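Local coordinates for protein type III effector XopAI (Xanthomonas citri, PDB 6K93) that has a mono-ADP-ribosyltransferase fold and, as a type III effector, probably acts inside host plant cells, with a domain thought to bind arginine-containing peptides, at residues 112-117 against 203-208; 180-185 against 197-202; 145-150 against 163-168. All coordinates share one frame; numbering follows the deposited sequence.

Contact 1 (112-117 against 203-208); sequences QFRSTP and IISALH
S115 and S205 join an extended connection between two helices to the flank of helix 194-209, within the helical part of the mono-ADP-ribosyltransferase fold. Residues 112-117 link helix 95-109 to helix 117-128, and the backbones come so close that the CA atoms of R114 and S205 are 4.5 Å apart. A single direct hydrogen bond spans the two segments: S115 N donates to S205 OG at 2.8 Å, nearly straight at 167°. With OG anti to its own backbone N (chi1 -173°), the S205 hydroxyl is directed at the loop and receives this N-H; it also packs against R114 CA. Both serine hydroxyls are also hydrogen-bonded to D167 in helix 165-174, so buried polar atoms of loop and helix are satisfied together.

Apolar packing is supplied by F113, whose ring turns one face to I204. I204 CG2 sits over the face of the F113 ring in a CH-pi contact, 3.8 Å from its centroid and displaced toward the rim near CD1. L102 and V106 of helix 95-109 also touch the F113 side chain, so the ring is wedged between helix 95-109 and helix 194-209. F113 CB rests near H208 CD2.

The R114 side chain, bent at chi2 (-72°), folds back along its own segment. R114 NH1 donates to F113 O at 2.9 Å, from above the carbonyl plane, and is hydrogen-bonded to A111 O too. Its other terminal nitrogen reaches the helix through a water lying in the guanidinium plane: R114 NH2 donates to that water at 2.9 Å, and the water donates to H208 O at 3.0 Å.

Contact 2 (180-185 against 197-202); sequences EVVQDV and LAFAKC
The F199 ring takes V181 on one face: the V181 CG1 methyl stands over the ring centre, 4.1 Å from the centroid and only 10° off the normal, a CH-pi contact in which the two side chains cross at about a right angle. This V181 methyl lies between the backbone N and the carbonyl carbon (chi1 79°), which turns it to the aromatic face. The V182 CG1 methyl approaches the same ring obliquely. F199 also meets F123 of helix 117-128 in an edge-to-face stack, so the phenyl group ties the 180-185 loop to a second helix.

Next to the ring, the other branch of V182 leans on the helix backbone. V182 CG2, anti to the backbone N, comes to 3.5 Å from A200 N. It also packs against F199 CB and A200 CB. The CA atoms of V182 and A200 are 6.0 Å apart, and A200 CB also receives V185 CG1 at 3.9 Å. V185 divides its two methyls between neighbours, for V185 CG2 reaches L197 CD2 at 4.0 Å. L197 points its CB away from the loop, yet its branched end returns to meet this methyl.

No hydrogen bond crosses between the segments. A type I beta turn from V182 to V185, closed by V185 N to V182 O, brings the valines at both its ends round to the helix, while Q183 NE2 is hydrogen-bonded to F246 O in another loop. Three valines fitted onto the apolar flank of helix 194-209 are plain hydrophobic packing of a loop on a helix, within the helical part of the mono-ADP-ribosyltransferase fold.

Contact 3 (145-150 against 163-168); sequences GMMQRM and MATEDL
M150 and M147 of helix 136-156 pack onto the first turn of helix 165-174, a helix-to-helix contact in the helical part of the mono-ADP-ribosyltransferase fold. M150 CB touches T165 CG2 at 3.8 Å and lies almost as near L168 CB. M150 CG runs on along L168, 3.8 Å from L168 CB, and SD remains beside that same atom. A bend at chi2 (-53°) keeps the chain against the partner helix, and the terminal M150 CE arrives at the backbone, 3.5 Å from L168 O. M150 also touches Q172 further along this helix, and F277 from a loop meets both M150 and L168.

One turn earlier, M147 is folded at chi2 and chi3, which brings its thioether over T165 and E166. M147 SD touches both T165 CG2 and E166 CG, each at 3.8 Å.

T165 separates its two branches by polarity. Its CG2, anti to the backbone N, fits between the methionines and approaches the backbone at M147 O, whereas OG1 is hydrogen-bonded to K154 NZ, further along helix 136-156. No hydrogen bond joins the two segments directly; the two methionines pack against the T165 methyl, the E166 and L168 methylenes and the L168 carbonyl oxygen. Beyond its sulfur, M147 CE stands 3.8 Å from E166 OE2.

Overall arrangement
All three contacts lie in the helical part of the chain. Contacts 1 and 2 use successive turns of helix 194-209, with centres about 12 Å apart, and pack directly: I203 CD1 meets V182 CG1 at 3.9 Å, and F113 CE1 lies 3.4 Å from K201 O. Contact 3 is joined to contact 1 through D167, whose OD1 is 2.8 Å from S115 OG and whose OD2 is 2.8 Å from S205 OG; one carboxylate thus connects helix 165-174 with both segments of contact 1. Contacts 2 and 3 are further apart, about 17 Å between centres, and the two follow one another along the sequence, contact 3 first. Both fall between the two segments of contact 1.

Contact 1 (112-117 against 203-208)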
loop_
_atom_site.group_PDB
_atom_site.type_symbol
_atom_site.label_atom_id
_atom_site.label_comp_id
_atom_site.label_asym_id
_atom_site.label_seq_id
_atom_site.Cartn_x
_atom_site.Cartn_y
_atom_site.Cartn_z
ATOM N N GLN A 112 11.961 -10.055 -1.726
ATOM C CA GLN A 112 11.728 -11.286 -0.987
ATOM C C GLN A 112 10.935 -11.057 0.297
ATOM O O GLN A 112 10.729 -12.003 1.066
ATOM C CB GLN A 112 13.069 -11.957 -0.660
ATOM C CG GLN A 112 14.029 -12.051 -1.866
ATOM C CD GLN A 112 13.361 -12.559 -3.145
ATOM O OE1 GLN A 112 13.500 -11.954 -4.215
ATOM N NE2 GLN A 112 12.639 -13.671 -3.043
ATOM N N PHE A 113 10.486 -9.824 0.539
ATOM C CA PHE A 113 9.647 -9.535 1.697
ATOM C C PHE A 113 8.391 -10.395 1.667
ATOM O O PHE A 113 7.698 -10.446 0.657
ATOM C CB PHE A 113 9.264 -8.042 1.703
ATOM C CG PHE A 113 8.554 -7.602 2.962
ATOM C CD1 PHE A 113 7.235 -7.947 3.193
ATOM C CD2 PHE A 113 9.205 -6.822 3.895
ATOM C CE1 PHE A 113 6.602 -7.566 4.338
ATOM C CE2 PHE A 113 8.558 -6.421 5.054
ATOM C CZ PHE A 113 7.258 -6.794 5.268
ATOM N N ARG A 114 8.086 -11.054 2.781
ATOM C CA ARG A 114 6.867 -11.840 2.888
ATOM C C ARG A 114 6.277 -11.740 4.289
ATOM O O ARG A 114 6.998 -11.819 5.291
ATOM C CB ARG A 114 7.128 -13.335 2.579
ATOM C CG ARG A 114 7.637 -13.644 1.182
ATOM C CD ARG A 114 6.533 -13.447 0.132
ATOM N NE ARG A 114 6.923 -13.876 -1.198
ATOM C CZ ARG A 114 7.652 -13.159 -2.047
ATOM N NH1 ARG A 114 8.117 -11.971 -1.717
ATOM N NH2 ARG A 114 7.933 -13.648 -3.266
ATOM N N SER A 115 4.953 -11.640 4.358
ATOM C CA SER A 115 4.277 -11.707 5.638
ATOM C C SER A 115 4.298 -13.141 6.173
ATOM O O SER A 115 4.242 -14.115 5.422
ATOM C CB SER A 115 2.827 -11.233 5.536
ATOM O OG SER A 115 2.053 -12.142 4.723
ATOM N N THR A 116 4.396 -13.262 7.481
ATOM C CA THR A 116 4.323 -14.534 8.191
ATOM C C THR A 116 2.878 -14.840 8.539
ATOM O O THR A 116 2.021 -13.946 8.548
ATOM C CB THR A 116 5.142 -14.478 9.474
ATOM O OG1 THR A 116 4.530 -13.545 10.368
ATOM C CG2 THR A 116 6.572 -14.089 9.187
ATOM N N PRO A 117 2.575 -16.100 8.856
ATOM C CA PRO A 117 1.215 -16.412 9.324
ATOM C C PRO A 117 0.776 -15.549 10.488
ATOM O O PRO A 117 -0.363 -15.071 10.510
ATOM C CB PRO A 117 1.319 -17.901 9.718
ATOM C CG PRO A 117 2.392 -18.439 8.789
ATOM C CD PRO A 117 3.415 -17.311 8.720
ATOM N N ILE A 203 0.335 -5.687 2.712
ATOM C CA ILE A 203 0.334 -5.058 1.394
ATOM C C ILE A 203 1.692 -5.220 0.730
ATOM O O ILE A 203 1.787 -5.566 -0.446
ATOM C CB ILE A 203 -0.054 -3.573 1.488
ATOM C CG1 ILE A 203 -1.471 -3.389 2.023
ATOM C CG2 ILE A 203 0.090 -2.914 0.114
ATOM C CD1 ILE A 203 -1.820 -1.929 2.331
ATOM N N ILE A 204 2.773 -4.971 1.468
ATOM C CA ILE A 204 4.110 -5.102 0.898
ATOM C C ILE A 204 4.347 -6.531 0.448
ATOM O O ILE A 204 4.880 -6.770 -0.634
ATOM C CB ILE A 204 5.185 -4.644 1.900
ATOM C CG1 ILE A 204 5.009 -3.155 2.186
ATOM C CG2 ILE A 204 6.579 -4.911 1.361
ATOM C CD1 ILE A 204 5.870 -2.648 3.334
ATOM N N SER A 205 3.967 -7.495 1.281
ATOM C CA SER A 205 4.091 -8.903 0.932
ATOM C C SER A 205 3.335 -9.215 -0.343
ATOM O O SER A 205 3.853 -9.915 -1.219
ATOM C CB SER A 205 3.572 -9.742 2.104
ATOM O OG SER A 205 3.809 -11.107 1.874
ATOM N N ALA A 206 2.104 -8.715 -0.461
ATOM C CA ALA A 206 1.316 -8.957 -1.662
ATOM C C ALA A 206 2.015 -8.395 -2.890
ATOM O O ALA A 206 2.071 -9.041 -3.944
ATOM C CB ALA A 206 -0.061 -8.336 -1.523
ATOM N N LEU A 207 2.513 -7.163 -2.790
ATOM C CA LEU A 207 3.104 -6.513 -3.955
ATOM C C LEU A 207 4.360 -7.218 -4.423
ATOM O O LEU A 207 4.623 -7.272 -5.636
ATOM C CB LEU A 207 3.378 -5.046 -3.658
ATOM C CG LEU A 207 2.101 -4.201 -3.466
ATOM C CD1 LEU A 207 2.466 -2.842 -2.889
ATOM C CD2 LEU A 207 1.352 -4.022 -4.771
ATOM N N HIS A 208 5.139 -7.777 -3.504
ATOM C CA HIS A 208 6.359 -8.452 -3.901
ATOM C C HIS A 208 6.153 -9.923 -4.216
ATOM O O HIS A 208 7.060 -10.548 -4.773
ATOM C CB HIS A 208 7.419 -8.293 -2.807
ATOM C CG HIS A 208 8.019 -6.926 -2.754
ATOM N ND1 HIS A 208 8.602 -6.333 -3.855
ATOM C CD2 HIS A 208 8.114 -6.024 -1.746
ATOM C CE1 HIS A 208 9.041 -5.134 -3.524
ATOM N NE2 HIS A 208 8.761 -4.924 -2.250
HETATM O O HOH W 1 9.607 -12.173 -5.131
#

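Contact 2 (180-185 against 197-202)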
loop_
_atom_site.group_PDB
_atom_site.type_symbol
_atom_site.label_atom_id
_atom_site.label_comp_id
_atom_site.label_asym_id
_atom_site.label_seq_id
_atom_site.Cartn_x
_atom_site.Cartn_y
_atom_site.Cartn_z
ATOM N N GLU A 180 -5.987 5.139 4.434
ATOM C CA GLU A 180 -5.427 6.258 5.190
ATOM C C GLU A 180 -4.622 5.800 6.394
ATOM O O GLU A 180 -3.729 6.541 6.831
ATOM C CB GLU A 180 -6.554 7.203 5.616
ATOM C CG GLU A 180 -7.125 7.942 4.411
ATOM C CD GLU A 180 -7.665 9.308 4.755
ATOM O OE1 GLU A 180 -8.754 9.370 5.354
ATOM O OE2 GLU A 180 -7.001 10.308 4.409
ATOM N N VAL A 181 -4.901 4.602 6.926
ATOM C CA VAL A 181 -4.154 4.141 8.084
ATOM C C VAL A 181 -2.756 3.694 7.707
ATOM O O VAL A 181 -1.878 3.609 8.573
ATOM C CB VAL A 181 -4.897 3.002 8.817
ATOM C CG1 VAL A 181 -4.736 1.666 8.154
ATOM C CG2 VAL A 181 -4.441 2.937 10.308
ATOM N N VAL A 182 -2.508 3.402 6.434
ATOM C CA VAL A 182 -1.271 2.731 6.058
ATOM C C VAL A 182 -0.428 3.485 5.040
ATOM O O VAL A 182 0.784 3.257 4.967
ATOM C CB VAL A 182 -1.589 1.303 5.546
ATOM C CG1 VAL A 182 -2.439 1.346 4.261
ATOM C CG2 VAL A 182 -0.340 0.480 5.336
ATOM N N GLN A 183 -1.044 4.358 4.224
ATOM C CA GLN A 183 -0.299 4.938 3.112
ATOM C C GLN A 183 1.029 5.527 3.575
ATOM O O GLN A 183 2.062 5.347 2.912
ATOM C CB GLN A 183 -1.105 6.007 2.392
ATOM C CG GLN A 183 -0.318 6.718 1.274
ATOM C CD GLN A 183 -1.200 7.340 0.208
ATOM O OE1 GLN A 183 -2.180 8.018 0.490
ATOM N NE2 GLN A 183 -0.825 7.115 -1.052
ATOM N N ASP A 184 1.024 6.246 4.695
ATOM C CA ASP A 184 2.187 7.005 5.145
ATOM C C ASP A 184 2.857 6.415 6.383
ATOM O O ASP A 184 3.728 7.080 6.964
ATOM C CB ASP A 184 1.809 8.453 5.482
ATOM C CG ASP A 184 1.566 9.337 4.260
ATOM O OD1 ASP A 184 1.712 8.857 3.151
ATOM O OD2 ASP A 184 1.234 10.522 4.441
ATOM N N VAL A 185 2.502 5.190 6.781
ATOM C CA VAL A 185 2.918 4.709 8.098
ATOM C C VAL A 185 4.427 4.518 8.204
ATOM O O VAL A 185 4.961 4.561 9.321
ATOM C CB VAL A 185 2.167 3.411 8.452
ATOM C CG1 VAL A 185 2.660 2.218 7.630
ATOM C CG2 VAL A 185 2.261 3.121 9.985
ATOM N N LEU A 197 0.952 -0.529 10.783
ATOM C CA LEU A 197 2.099 -1.407 10.571
ATOM C C LEU A 197 1.652 -2.802 10.156
ATOM O O LEU A 197 2.267 -3.433 9.293
ATOM C CB LEU A 197 2.965 -1.468 11.838
ATOM C CG LEU A 197 3.648 -0.156 12.189
ATOM C CD1 LEU A 197 4.241 -0.263 13.581
ATOM C CD2 LEU A 197 4.708 0.234 11.179
ATOM N N ALA A 198 0.568 -3.302 10.754
ATOM C CA ALA A 198 0.058 -4.619 10.400
ATOM C C ALA A 198 -0.464 -4.635 8.966
ATOM O O ALA A 198 -0.187 -5.565 8.212
ATOM C CB ALA A 198 -1.047 -5.023 11.387
ATOM N N PHE A 199 -1.225 -3.612 8.572
ATOM C CA PHE A 199 -1.656 -3.475 7.188
ATOM C C PHE A 199 -0.445 -3.464 6.250
ATOM O O PHE A 199 -0.427 -4.124 5.202
ATOM C CB PHE A 199 -2.419 -2.144 7.005
ATOM C CG PHE A 199 -3.920 -2.232 7.098
ATOM C CD1 PHE A 199 -4.551 -2.484 8.318
ATOM C CD2 PHE A 199 -4.704 -2.004 5.997
ATOM C CE1 PHE A 199 -5.948 -2.540 8.411
ATOM C CE2 PHE A 199 -6.095 -2.061 6.073
ATOM C CZ PHE A 199 -6.714 -2.319 7.271
ATOM N N ALA A 200 0.573 -2.668 6.597
ATOM C CA ALA A 200 1.711 -2.469 5.703
ATOM C C ALA A 200 2.394 -3.784 5.369
ATOM O O ALA A 200 2.772 -4.019 4.213
ATOM C CB ALA A 200 2.694 -1.483 6.340
ATOM N N LYS A 201 2.578 -4.660 6.365
ATOM C CA LYS A 201 3.306 -5.897 6.111
ATOM C C LYS A 201 2.604 -6.741 5.062
ATOM O O LYS A 201 3.250 -7.343 4.206
ATOM C CB LYS A 201 3.470 -6.680 7.416
ATOM C CG LYS A 201 4.301 -5.934 8.430
ATOM C CD LYS A 201 4.342 -6.641 9.763
ATOM C CE LYS A 201 5.055 -5.775 10.774
ATOM N NZ LYS A 201 4.842 -6.266 12.175
ATOM N N CYS A 202 1.290 -6.817 5.122
ATOM C CA CYS A 202 0.563 -7.653 4.176
ATOM C C CYS A 202 0.448 -7.010 2.798
ATOM O O CYS A 202 0.510 -7.721 1.791
ATOM C CB CYS A 202 -0.800 -8.008 4.750
ATOM S SG CYS A 202 -0.641 -9.240 6.075
#

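Contact 3 (145-150 against 163-168)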
loop_
_atom_site.group_PDB
_atom_site.type_symbol
_atom_site.label_atom_id
_atom_site.label_comp_id
_atom_site.label_asym_id
_atom_site.label_seq_id
_atom_site.Cartn_x
_atom_site.Cartn_y
_atom_site.Cartn_z
ATOM N N GLY A 145 -15.969 -12.099 3.844
ATOM C CA GLY A 145 -16.308 -11.974 2.432
ATOM C C GLY A 145 -15.098 -11.731 1.556
ATOM O O GLY A 145 -15.001 -12.278 0.446
ATOM N N MET A 146 -14.171 -10.889 2.025
ATOM C CA MET A 146 -12.939 -10.667 1.269
ATOM C C MET A 146 -12.101 -11.948 1.204
ATOM O O MET A 146 -11.537 -12.278 0.146
ATOM C CB MET A 146 -12.159 -9.515 1.885
ATOM C CG MET A 146 -12.827 -8.214 1.639
ATOM S SD MET A 146 -11.714 -6.860 2.080
ATOM C CE MET A 146 -12.099 -6.927 3.643
ATOM N N MET A 147 -11.994 -12.682 2.317
ATOM C CA MET A 147 -11.244 -13.935 2.292
ATOM C C MET A 147 -11.841 -14.903 1.280
ATOM O O MET A 147 -11.115 -15.581 0.543
ATOM C CB MET A 147 -11.224 -14.551 3.689
ATOM C CG MET A 147 -10.358 -13.843 4.706
ATOM S SD MET A 147 -8.585 -14.090 4.410
ATOM C CE MET A 147 -8.428 -15.829 4.772
ATOM N N GLN A 148 -13.163 -15.044 1.291
ATOM C CA GLN A 148 -13.818 -15.923 0.323
ATOM C C GLN A 148 -13.559 -15.459 -1.104
ATOM O O GLN A 148 -13.249 -16.274 -1.981
ATOM C CB GLN A 148 -15.318 -15.989 0.607
ATOM C CG GLN A 148 -16.090 -16.972 -0.265
ATOM C CD GLN A 148 -15.645 -18.421 -0.110
ATOM O OE1 GLN A 148 -15.070 -18.810 0.905
ATOM N NE2 GLN A 148 -15.915 -19.228 -1.132
ATOM N N ARG A 149 -13.671 -14.154 -1.355
ATOM C CA ARG A 149 -13.439 -13.634 -2.700
ATOM C C ARG A 149 -12.032 -13.954 -3.174
ATOM O O ARG A 149 -11.829 -14.342 -4.330
ATOM C CB ARG A 149 -13.696 -12.119 -2.740
ATOM C CG ARG A 149 -13.279 -11.433 -4.031
ATOM C CD ARG A 149 -13.575 -9.934 -4.032
ATOM N NE ARG A 149 -13.337 -9.346 -5.361
ATOM C CZ ARG A 149 -12.505 -8.340 -5.602
ATOM N NH1 ARG A 149 -11.829 -7.779 -4.621
ATOM N NH2 ARG A 149 -12.352 -7.893 -6.842
ATOM N N MET A 150 -11.043 -13.787 -2.306
ATOM C CA MET A 150 -9.662 -13.982 -2.719
ATOM C C MET A 150 -9.293 -15.464 -2.799
ATOM O O MET A 150 -8.509 -15.846 -3.675
ATOM C CB MET A 150 -8.730 -13.221 -1.774
ATOM C CG MET A 150 -8.932 -11.730 -1.881
ATOM S SD MET A 150 -8.813 -11.157 -3.596
ATOM C CE MET A 150 -8.880 -9.396 -3.359
ATOM N N MET A 163 -0.080 -17.125 -3.675
ATOM C CA MET A 163 -0.353 -15.958 -2.854
ATOM C C MET A 163 -1.020 -16.366 -1.557
ATOM O O MET A 163 -1.875 -17.256 -1.542
ATOM C CB MET A 163 -1.273 -14.987 -3.584
ATOM C CG MET A 163 -0.746 -14.475 -4.893
ATOM S SD MET A 163 0.699 -13.443 -4.706
ATOM C CE MET A 163 0.045 -11.970 -3.860
ATOM N N ALA A 164 -0.650 -15.686 -0.467
ATOM C CA ALA A 164 -1.389 -15.826 0.779
ATOM C C ALA A 164 -2.707 -15.096 0.652
ATOM O O ALA A 164 -2.735 -13.967 0.192
ATOM C CB ALA A 164 -0.574 -15.280 1.941
ATOM N N THR A 165 -3.803 -15.728 1.056
ATOM C CA THR A 165 -5.107 -15.111 0.850
ATOM C C THR A 165 -5.195 -13.767 1.550
ATOM O O THR A 165 -5.768 -12.818 0.999
ATOM C CB THR A 165 -6.206 -16.045 1.342
ATOM O OG1 THR A 165 -6.042 -17.315 0.714
ATOM C CG2 THR A 165 -7.574 -15.509 1.020
ATOM N N GLU A 166 -4.654 -13.667 2.777
ATOM C CA GLU A 166 -4.725 -12.408 3.500
ATOM C C GLU A 166 -3.899 -11.313 2.823
ATOM O O GLU A 166 -4.214 -10.132 2.951
ATOM C CB GLU A 166 -4.228 -12.592 4.928
ATOM C CG GLU A 166 -5.054 -13.555 5.760
ATOM C CD GLU A 166 -4.595 -15.004 5.642
ATOM O OE1 GLU A 166 -3.820 -15.364 4.743
ATOM O OE2 GLU A 166 -5.024 -15.800 6.517
ATOM N N ASP A 167 -2.825 -11.660 2.122
ATOM C CA ASP A 167 -2.083 -10.643 1.383
ATOM C C ASP A 167 -2.937 -10.069 0.256
ATOM O O ASP A 167 -2.926 -8.857 0.020
ATOM C CB ASP A 167 -0.796 -11.229 0.815
ATOM C CG ASP A 167 0.268 -11.479 1.862
ATOM O OD1 ASP A 167 0.149 -11.062 3.052
ATOM O OD2 ASP A 167 1.276 -12.128 1.484
ATOM N N LEU A 168 -3.671 -10.928 -0.462
ATOM C CA LEU A 168 -4.594 -10.427 -1.471
ATOM C C LEU A 168 -5.709 -9.593 -0.850
ATOM O O LEU A 168 -6.105 -8.557 -1.399
ATOM C CB LEU A 168 -5.189 -11.584 -2.264
ATOM C CG LEU A 168 -4.238 -12.377 -3.182
ATOM C CD1 LEU A 168 -4.975 -13.520 -3.867
ATOM C CD2 LEU A 168 -3.613 -11.450 -4.216
#